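Local coordinates for hypothetical protein PH1109 (Pyrococcus horikoshii, PDB 2E6U), which is of unknown function but belongs to the CoA-binding domain family with a Rossmann-like fold and carries coenzyme A in this model, at residues W106-T111 with R131-E136. Residues are numbered along the deposited sequence; the frame is centred on the assembly and turned at random.
Sequences WFQYNT and RCMMRE. With COA (coenzyme A), chain F.
Trp106, near the end of strand 104-107, lays its indole against the start of helix 133-141. With CG anti to the backbone N (chi1 -171°), the ring is carried toward residues 131-136, and its one polar atom is satisfied: NE1 donates to Arg131 O at 2.9 Å, the oxygen lying close to the ring plane while the N-H approaches from above the carbonyl plane. Over one face, the unbranched chain of Met133 lays its CG methylene 3.4 Å from the centroid of the six-membered ring, a CH-pi contact; SD stands farther off above the same face, a Met-aromatic contact. The Glu136 CG methylene meets the indole edge, while its carboxylate forms a salt bridge with Arg131 NH1, whose guanidinium also pairs with Asp8. Phe107 turns its side chain away, and its carbonyl takes a weak bond from Arg131 N. At Gln108 the chain leaves the sheet; its CA-H points almost straight at Arg131 O (3.4 Å). Thr111 N closes a type II turn onto Gln108 O, and the threonine hydroxyl adds a second donor. Tyr109 N donates to coenzyme A O5P at 3.1 Å; its long, flat ring passes close to C5P and still brings the hydroxyl to Cys132 CB and Arg135 CG. Cys132, small and with a sulfur able to accept, caps the helix through Arg135 N while SG lies 3.3 Å from coenzyme A S1P. Turn and helix N-terminus thus line the pantetheine arm at the C-terminal ends of the parallel strands, the usual cofactor site of a Rossmann-like CoA-binding domain.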
ATOM      1  N   TRP A 106       0.915   1.438   3.816  1.00 16.53           N
ATOM      2  CA  TRP A 106       2.197   0.898   3.357  1.00 17.41           C
ATOM      3  C   TRP A 106       2.900   1.921   2.453  1.00 18.40           C
ATOM      4  O   TRP A 106       2.493   2.129   1.304  1.00 17.78           O
ATOM      5  CB  TRP A 106       2.003  -0.443   2.616  1.00 17.16           C
ATOM      6  CG  TRP A 106       3.253  -1.211   2.268  1.00 17.15           C
ATOM      7  CD1 TRP A 106       4.306  -0.762   1.504  1.00 17.02           C
ATOM      8  CD2 TRP A 106       3.598  -2.566   2.655  1.00 17.46           C
ATOM      9  NE1 TRP A 106       5.266  -1.734   1.403  1.00 18.94           N
ATOM     10  CE2 TRP A 106       4.867  -2.845   2.102  1.00 18.66           C
ATOM     11  CE3 TRP A 106       2.945  -3.571   3.411  1.00 19.87           C
ATOM     12  CZ2 TRP A 106       5.514  -4.085   2.264  1.00 17.37           C
ATOM     13  CZ3 TRP A 106       3.583  -4.802   3.578  1.00 17.99           C
ATOM     14  CH2 TRP A 106       4.857  -5.051   3.005  1.00 16.84           C
ATOM     15  N   PHE A 107       3.963   2.541   2.984  1.00 17.49           N
ATOM     16  CA  PHE A 107       4.802   3.485   2.211  1.00 17.82           C
ATOM     17  C   PHE A 107       5.842   2.734   1.368  1.00 18.09           C
ATOM     18  O   PHE A 107       6.828   2.161   1.908  1.00 18.96           O
ATOM     19  CB  PHE A 107       5.511   4.472   3.161  1.00 17.90           C
ATOM     20  CG  PHE A 107       4.599   5.412   3.877  1.00 17.19           C
ATOM     21  CD1 PHE A 107       4.210   6.606   3.282  1.00 15.39           C
ATOM     22  CD2 PHE A 107       4.148   5.130   5.169  1.00 18.10           C
ATOM     23  CE1 PHE A 107       3.373   7.499   3.948  1.00 16.00           C
ATOM     24  CE2 PHE A 107       3.321   6.005   5.859  1.00 17.45           C
ATOM     25  CZ  PHE A 107       2.924   7.220   5.256  1.00 18.29           C
ATOM     26  N   GLN A 108       5.657   2.730   0.048  1.00 16.57           N
ATOM     27  CA  GLN A 108       6.637   2.138  -0.884  1.00 17.43           C
ATOM     28  C   GLN A 108       7.889   3.042  -0.925  1.00 18.62           C
ATOM     29  O   GLN A 108       7.869   4.093  -0.300  1.00 18.83           O
ATOM     30  CB  GLN A 108       6.062   1.994  -2.294  1.00 17.53           C
ATOM     31  CG  GLN A 108       4.910   0.967  -2.391  1.00 17.17           C
ATOM     32  CD  GLN A 108       5.388  -0.484  -2.563  1.00 17.45           C
ATOM     33  OE1 GLN A 108       6.416  -0.786  -3.238  1.00 19.76           O
ATOM     34  NE2 GLN A 108       4.608  -1.394  -2.027  1.00 15.05           N
ATOM     35  N   TYR A 109       8.942   2.642  -1.649  1.00 20.17           N
ATOM     36  CA  TYR A 109      10.190   3.440  -1.642  1.00 21.74           C
ATOM     37  C   TYR A 109       9.896   4.828  -2.189  1.00 21.85           C
ATOM     38  O   TYR A 109       9.168   4.971  -3.176  1.00 20.51           O
ATOM     39  CB  TYR A 109      11.303   2.845  -2.503  1.00 23.67           C
ATOM     40  CG  TYR A 109      11.609   1.380  -2.324  1.00 26.25           C
ATOM     41  CD1 TYR A 109      11.651   0.794  -1.068  1.00 28.20           C
ATOM     42  CD2 TYR A 109      11.928   0.593  -3.431  1.00 28.80           C
ATOM     43  CE1 TYR A 109      11.957  -0.569  -0.921  1.00 29.13           C
ATOM     44  CE2 TYR A 109      12.235  -0.769  -3.293  1.00 29.91           C
ATOM     45  CZ  TYR A 109      12.252  -1.327  -2.037  1.00 29.67           C
ATOM     46  OH  TYR A 109      12.574  -2.663  -1.917  1.00 31.77           O
ATOM     47  N   ASN A 110      10.474   5.834  -1.536  1.00 21.63           N
ATOM     48  CA  ASN A 110      10.397   7.224  -1.985  1.00 22.33           C
ATOM     49  C   ASN A 110       9.051   7.916  -1.745  1.00 21.33           C
ATOM     50  O   ASN A 110       8.814   8.998  -2.281  1.00 21.81           O
ATOM     51  CB  ASN A 110      10.858   7.341  -3.450  1.00 23.01           C
ATOM     52  CG  ASN A 110      12.303   6.828  -3.654  1.00 29.00           C
ATOM     53  OD1 ASN A 110      13.161   6.974  -2.776  1.00 33.56           O
ATOM     54  ND2 ASN A 110      12.561   6.218  -4.804  1.00 34.03           N
ATOM     55  N   THR A 111       8.183   7.305  -0.929  1.00 18.91           N
ATOM     56  CA  THR A 111       6.862   7.861  -0.647  1.00 18.81           C
ATOM     57  C   THR A 111       6.649   8.316   0.794  1.00 18.90           C
ATOM     58  O   THR A 111       5.624   8.943   1.137  1.00 18.87           O
ATOM     59  CB  THR A 111       5.737   6.842  -0.985  1.00 17.55           C
ATOM     60  OG1 THR A 111       5.684   5.826   0.038  1.00 18.48           O
ATOM     61  CG2 THR A 111       5.967   6.226  -2.366  1.00 16.50           C
ATOM     62  N   ARG A 131       9.386  -0.142   2.376  1.00 23.44           N
ATOM     63  CA  ARG A 131       9.450  -1.532   1.933  1.00 22.35           C
ATOM     64  C   ARG A 131       8.606  -1.659   0.654  1.00 21.37           C
ATOM     65  O   ARG A 131       7.788  -0.792   0.379  1.00 20.51           O
ATOM     66  CB  ARG A 131       8.844  -2.485   2.981  1.00 22.08           C
ATOM     67  CG  ARG A 131       9.361  -2.362   4.407  1.00 22.13           C
ATOM     68  CD  ARG A 131       8.939  -3.606   5.204  1.00 22.13           C
ATOM     69  NE  ARG A 131       9.154  -3.467   6.662  1.00 24.57           N
ATOM     70  CZ  ARG A 131       9.746  -4.389   7.425  1.00 25.62           C
ATOM     71  NH1 ARG A 131      10.207  -5.514   6.890  1.00 25.44           N
ATOM     72  NH2 ARG A 131       9.877  -4.181   8.730  1.00 27.51           N
ATOM     73  N   CYS A 132       8.792  -2.739  -0.096  1.00 21.16           N
ATOM     74  CA  CYS A 132       7.949  -3.032  -1.248  1.00 21.13           C
ATOM     75  C   CYS A 132       7.083  -4.263  -0.948  1.00 20.01           C
ATOM     76  O   CYS A 132       7.607  -5.270  -0.481  1.00 20.46           O
ATOM     77  CB  CYS A 132       8.810  -3.308  -2.476  1.00 21.46           C
ATOM     78  SG  CYS A 132       7.861  -3.843  -3.928  1.00 23.60           S
ATOM     79  N   MET A 133       5.776  -4.203  -1.223  1.00 19.04           N
ATOM     80  CA  MET A 133       4.936  -5.394  -1.030  1.00 18.70           C
ATOM     81  C   MET A 133       5.394  -6.600  -1.846  1.00 18.82           C
ATOM     82  O   MET A 133       5.336  -7.738  -1.361  1.00 19.08           O
ATOM     83  CB  MET A 133       3.457  -5.070  -1.342  1.00 18.01           C
ATOM     84  CG  MET A 133       2.819  -4.216  -0.270  1.00 18.00           C
ATOM     85  SD  MET A 133       0.984  -4.154  -0.442  1.00 19.97           S
ATOM     86  CE  MET A 133       0.533  -5.761   0.219  1.00 19.97           C
ATOM     87  N   MET A 134       5.812  -6.366  -3.091  1.00 18.64           N
ATOM     88  CA  MET A 134       6.323  -7.441  -3.934  1.00 20.90           C
ATOM     89  C   MET A 134       7.611  -8.052  -3.358  1.00 21.34           C
ATOM     90  O   MET A 134       7.748  -9.277  -3.261  1.00 21.16           O
ATOM     91  CB  MET A 134       6.548  -6.937  -5.349  1.00 20.70           C
ATOM     92  CG  MET A 134       7.285  -7.896  -6.273  1.00 21.68           C
ATOM     93  SD  MET A 134       7.267  -7.375  -7.987  1.00 24.84           S
ATOM     94  CE  MET A 134       8.687  -6.273  -8.066  1.00 26.71           C
ATOM     95  N   ARG A 135       8.558  -7.195  -2.995  1.00 21.63           N
ATOM     96  CA  ARG A 135       9.857  -7.675  -2.497  1.00 23.37           C
ATOM     97  C   ARG A 135       9.709  -8.404  -1.176  1.00 22.26           C
ATOM     98  O   ARG A 135      10.330  -9.452  -0.985  1.00 23.02           O
ATOM     99  CB  ARG A 135      10.852  -6.528  -2.384  1.00 23.55           C
ATOM    100  CG  ARG A 135      11.318  -6.029  -3.770  1.00 29.30           C
ATOM    101  CD  ARG A 135      12.496  -6.843  -4.321  1.00 36.42           C
ATOM    102  NE  ARG A 135      12.957  -6.350  -5.623  1.00 42.00           N
ATOM    103  CZ  ARG A 135      12.827  -7.008  -6.780  1.00 45.05           C
ATOM    104  NH1 ARG A 135      12.246  -8.209  -6.827  1.00 46.61           N
ATOM    105  NH2 ARG A 135      13.291  -6.471  -7.902  1.00 46.14           N
ATOM    106  N   GLU A 136       8.879  -7.871  -0.287  1.00 21.31           N
ATOM    107  CA  GLU A 136       8.607  -8.516   1.006  1.00 21.10           C
ATOM    108  C   GLU A 136       7.870  -9.844   0.801  1.00 21.63           C
ATOM    109  O   GLU A 136       8.174 -10.832   1.478  1.00 21.35           O
ATOM    110  CB  GLU A 136       7.817  -7.598   1.941  1.00 21.30           C
ATOM    111  CG  GLU A 136       8.626  -6.398   2.464  1.00 21.39           C
ATOM    112  CD  GLU A 136       9.856  -6.835   3.275  1.00 24.65           C
ATOM    113  OE1 GLU A 136      10.908  -7.108   2.666  1.00 27.15           O
ATOM    114  OE2 GLU A 136       9.750  -6.908   4.510  1.00 24.12           O
TER
HETATM  115  N1A COA F 200      -3.549  10.252  -6.910  1.00 15.22           N
HETATM  116  C2A COA F 200      -3.224   8.929  -7.423  1.00 14.39           C
HETATM  117  N3A COA F 200      -2.134   8.883  -8.379  1.00 14.84           N
HETATM  118  C4A COA F 200      -1.461  10.019  -8.687  1.00 16.70           C
HETATM  119  C5A COA F 200      -1.782  11.256  -8.114  1.00 15.40           C
HETATM  120  C6A COA F 200      -2.855  11.360  -7.222  1.00 15.32           C
HETATM  121  N6A COA F 200      -3.267  12.543  -6.640  1.00 15.47           N
HETATM  122  N7A COA F 200      -0.914  12.154  -8.649  1.00 15.11           N
HETATM  123  C8A COA F 200      -0.085  11.516  -9.499  1.00 15.86           C
HETATM  124  N9A COA F 200      -0.428  10.204  -9.498  1.00 15.85           N
HETATM  125  C1B COA F 200       0.174   9.145 -10.307  1.00 15.25           C
HETATM  126  C2B COA F 200       0.357   9.613 -11.768  1.00 17.80           C
HETATM  127  O2B COA F 200      -0.828   9.456 -12.563  1.00 17.24           O
HETATM  128  C3B COA F 200       1.560   8.800 -12.240  1.00 17.98           C
HETATM  129  O3B COA F 200       1.226   7.732 -13.128  1.00 20.15           O
HETATM  130  P3B COA F 200       1.209   7.956 -14.719  1.00 18.74           P
HETATM  131  O7A COA F 200       0.382   9.223 -14.916  1.00 16.49           O
HETATM  132  O8A COA F 200       2.665   8.125 -15.086  1.00 19.35           O
HETATM  133  O9A COA F 200       0.612   6.691 -15.304  1.00 19.91           O
HETATM  134  C4B COA F 200       2.150   8.238 -10.958  1.00 16.90           C
HETATM  135  O4B COA F 200       1.487   8.895  -9.907  1.00 18.21           O
HETATM  136  C5B COA F 200       3.633   8.535 -10.757  1.00 18.60           C
HETATM  137  O5B COA F 200       3.857   9.914 -11.074  1.00 19.98           O
HETATM  138  P1A COA F 200       5.091  10.670 -10.378  1.00 22.59           P
HETATM  139  O1A COA F 200       4.844  10.657  -8.898  1.00 21.98           O
HETATM  140  O2A COA F 200       5.152  11.983 -11.143  1.00 23.79           O
HETATM  141  O3A COA F 200       6.277   9.706 -10.804  1.00 22.01           O
HETATM  142  P2A COA F 200       7.839   9.762 -10.397  1.00 23.77           P
HETATM  143  O4A COA F 200       8.081  11.107  -9.794  1.00 23.10           O
HETATM  144  O5A COA F 200       8.570   9.206 -11.588  1.00 23.63           O
HETATM  145  O6A COA F 200       7.928   8.651  -9.262  1.00 22.03           O
HETATM  146  CBP COA F 200       7.016   7.567  -7.334  1.00 17.63           C
HETATM  147  CCP COA F 200       7.469   8.901  -7.924  1.00 18.56           C
HETATM  148  CDP COA F 200       5.799   7.015  -8.089  1.00 18.71           C
HETATM  149  CEP COA F 200       6.574   7.834  -5.887  1.00 19.45           C
HETATM  150  CAP COA F 200       8.135   6.533  -7.442  1.00 19.51           C
HETATM  151  OAP COA F 200       9.318   6.919  -6.688  1.00 20.86           O
HETATM  152  C9P COA F 200       7.513   5.218  -6.962  1.00 21.62           C
HETATM  153  O9P COA F 200       7.457   4.295  -8.029  1.00 20.89           O
HETATM  154  N8P COA F 200       8.110   4.696  -5.754  1.00 19.87           N
HETATM  155  C7P COA F 200       7.897   3.333  -5.319  1.00 18.98           C
HETATM  156  C6P COA F 200       9.108   2.570  -5.836  1.00 20.82           C
HETATM  157  C5P COA F 200       9.341   1.161  -5.283  1.00 22.53           C
HETATM  158  O5P COA F 200       8.606   0.817  -4.127  1.00 19.29           O
HETATM  159  N4P COA F 200       9.260   0.133  -6.268  1.00 24.35           N
HETATM  160  C3P COA F 200       9.255  -1.245  -5.832  1.00 32.00           C
HETATM  161  C2P COA F 200      10.149  -2.077  -6.723  1.00 37.21           C
HETATM  162  S1P COA F 200      10.475  -3.640  -5.871  1.00 45.11           S
HETATM  163  O   HOH W   1      11.039  -4.249   0.729  1.00 29.03           O